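Local coordinates for protein diguanylate cyclase with PAS/PAC sensor (Marinobacter aquaeolei, PDB 3H9W) that probably makes cyclic di-GMP from two GTP molecules through its GGDEF domain, the present piece being its N-terminal PAS sensor domain, at residues 42-46 with 47-51. Numbering follows the deposited sequence.
Sequences TRMHP and EDQEW
His45 CG stands anti to its own backbone N (chi1 -170°), which brings the imidazole beside the backbone N of Glu47. Glu47 CG takes the other course, beside its backbone N, and the two side chains run next to each other in the same direction. His45 is the N-cap of helix 46-61. Its ND1 accepts from Glu47 N at 3.0 Å; Glu47 N lies in the plane of the ring, at its edge, and the bond is fairly straight at 159°. Accepting this bond implies that ND1 carries no proton. Glu47 CG also lies against His45 CE1, 3.6 Å away, and the carboxylate plane is turned 59° from the ring. With alanine in place of His45, Glu47 N would probably lose its capping acceptor and Glu47 CG the ring beside it. The backbone of the cap adds two more bonds. His45 O receives Gln49 N at 2.9 Å, nearly in line with the carbonyl, and Asp48 N at 3.0 Å from above the carbonyl plane. In this PAS domain the turn joins helix 37-42 to helix 46-61, next to strand 66-73, outermost in this chain's antiparallel sheet. His45 and Asp48 both reach Arg71 of that strand, the first by backbone bonding and the second by a salt bridge from OD2. Trp51 NE1 donates to the other oxygen, Asp48 OD1, at 3.1 Å. Buried Met44, a selenomethionine, sets its CG against Asp48 CB (3.9 Å), the two chains roughly perpendicular. Its CB packs on Gln49 CG (3.8 Å), the two chains running opposite ways. Gln49 reaches back over the turn: NE2 bonds to Ala41 O, and a water donates to both Gln49 OE1 and Pro46 O.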
loop_
_atom_site.group_PDB
_atom_site.type_symbol
_atom_site.label_atom_id
_atom_site.label_comp_id
_atom_site.label_asym_id
_atom_site.label_seq_id
_atom_site.Cartn_x
_atom_site.Cartn_y
_atom_site.Cartn_z
ATOM N N THR A 42 -16.356 12.932 0.726
ATOM C CA THR A 42 -17.369 13.492 -0.160
ATOM C C THR A 42 -17.428 12.791 -1.513
ATOM O O THR A 42 -18.507 12.531 -2.037
ATOM C CB THR A 42 -17.120 14.998 -0.375
ATOM O OG1 THR A 42 -17.347 15.692 0.858
ATOM C CG2 THR A 42 -18.047 15.556 -1.448
ATOM N N ARG A 43 -16.261 12.481 -2.066
ATOM C CA ARG A 43 -16.167 11.837 -3.374
ATOM C C ARG A 43 -16.356 10.330 -3.259
ATOM O O ARG A 43 -15.493 9.539 -3.649
ATOM C CB ARG A 43 -14.809 12.179 -3.983
ATOM C CG ARG A 43 -14.659 13.679 -4.162
ATOM C CD ARG A 43 -13.233 14.118 -4.458
ATOM N NE ARG A 43 -13.172 15.576 -4.533
ATOM C CZ ARG A 43 -12.068 16.274 -4.767
ATOM N NH1 ARG A 43 -10.910 15.651 -4.955
ATOM N NH2 ARG A 43 -12.126 17.600 -4.817
HETATM N N MSE A 44 -17.517 9.944 -2.747
HETATM C CA MSE A 44 -17.831 8.547 -2.526
HETATM C C MSE A 44 -19.330 8.314 -2.700
HETATM O O MSE A 44 -20.136 9.226 -2.517
HETATM C CB MSE A 44 -17.400 8.185 -1.103
HETATM C CG MSE A 44 -17.412 6.718 -0.763
HETATM SE SE MSE A 44 -16.911 6.500 1.088
HETATM C CE MSE A 44 -15.038 7.021 0.964
ATOM N N HIS A 45 -19.693 7.089 -3.058
ATOM C CA HIS A 45 -21.094 6.713 -3.247
ATOM C C HIS A 45 -21.843 6.929 -1.928
ATOM O O HIS A 45 -21.308 6.653 -0.853
ATOM C CB HIS A 45 -21.157 5.248 -3.669
ATOM C CG HIS A 45 -22.512 4.800 -4.116
ATOM N ND1 HIS A 45 -23.577 4.674 -3.252
ATOM C CD2 HIS A 45 -22.972 4.442 -5.338
ATOM C CE1 HIS A 45 -24.637 4.256 -3.922
ATOM N NE2 HIS A 45 -24.297 4.107 -5.189
ATOM N N PRO A 46 -23.093 7.433 -1.989
ATOM C CA PRO A 46 -23.876 7.674 -0.771
ATOM C C PRO A 46 -24.082 6.471 0.151
ATOM O O PRO A 46 -24.093 6.624 1.371
ATOM C CB PRO A 46 -25.202 8.237 -1.311
ATOM C CG PRO A 46 -25.300 7.645 -2.686
ATOM C CD PRO A 46 -23.877 7.778 -3.189
ATOM N N GLU A 47 -24.240 5.280 -0.417
ATOM C CA GLU A 47 -24.446 4.093 0.402
ATOM C C GLU A 47 -23.142 3.610 1.031
ATOM O O GLU A 47 -23.152 2.808 1.965
ATOM C CB GLU A 47 -25.083 2.964 -0.420
ATOM C CG GLU A 47 -26.455 3.324 -1.001
ATOM C CD GLU A 47 -27.212 2.122 -1.537
ATOM O OE1 GLU A 47 -26.566 1.126 -1.932
ATOM O OE2 GLU A 47 -28.458 2.176 -1.584
ATOM N N ASP A 48 -22.017 4.093 0.513
ATOM C CA ASP A 48 -20.726 3.704 1.056
ATOM C C ASP A 48 -20.290 4.709 2.113
ATOM O O ASP A 48 -19.647 4.349 3.105
ATOM C CB ASP A 48 -19.681 3.579 -0.060
ATOM C CG ASP A 48 -19.820 2.286 -0.827
ATOM O OD1 ASP A 48 -20.133 1.252 -0.187
ATOM O OD2 ASP A 48 -19.602 2.275 -2.057
ATOM N N GLN A 49 -20.650 5.972 1.917
ATOM C CA GLN A 49 -20.297 6.996 2.892
ATOM C C GLN A 49 -20.944 6.584 4.206
ATOM O O GLN A 49 -20.461 6.927 5.275
ATOM C CB GLN A 49 -20.845 8.359 2.466
ATOM C CG GLN A 49 -20.370 8.849 1.112
ATOM C CD GLN A 49 -21.080 10.123 0.693
ATOM O OE1 GLN A 49 -22.311 10.178 0.675
ATOM N NE2 GLN A 49 -20.312 11.151 0.354
ATOM N N GLU A 50 -22.037 5.830 4.098
ATOM C CA GLU A 50 -22.803 5.353 5.251
ATOM C C GLU A 50 -22.059 4.401 6.188
ATOM O O GLU A 50 -22.537 4.121 7.292
ATOM C CB GLU A 50 -24.096 4.673 4.777
ATOM C CG GLU A 50 -25.273 5.625 4.568
ATOM C CD GLU A 50 -26.484 4.961 3.918
ATOM O OE1 GLU A 50 -26.803 3.800 4.259
ATOM O OE2 GLU A 50 -27.131 5.612 3.071
ATOM N N TRP A 51 -20.895 3.906 5.772
ATOM C CA TRP A 51 -20.161 2.977 6.625
ATOM C C TRP A 51 -18.645 3.103 6.569
ATOM O O TRP A 51 -17.964 2.899 7.574
ATOM C CB TRP A 51 -20.556 1.537 6.283
ATOM C CG TRP A 51 -20.017 1.027 4.974
ATOM C CD1 TRP A 51 -20.626 1.076 3.749
ATOM C CD2 TRP A 51 -18.754 0.380 4.768
ATOM N NE1 TRP A 51 -19.819 0.490 2.793
ATOM C CE2 TRP A 51 -18.666 0.055 3.394
ATOM C CE3 TRP A 51 -17.690 0.039 5.614
ATOM C CZ2 TRP A 51 -17.551 -0.590 2.847
ATOM C CZ3 TRP A 51 -16.580 -0.605 5.069
ATOM C CH2 TRP A 51 -16.522 -0.913 3.695
HETATM O O HOH W 1 -24.437 9.383 2.656
#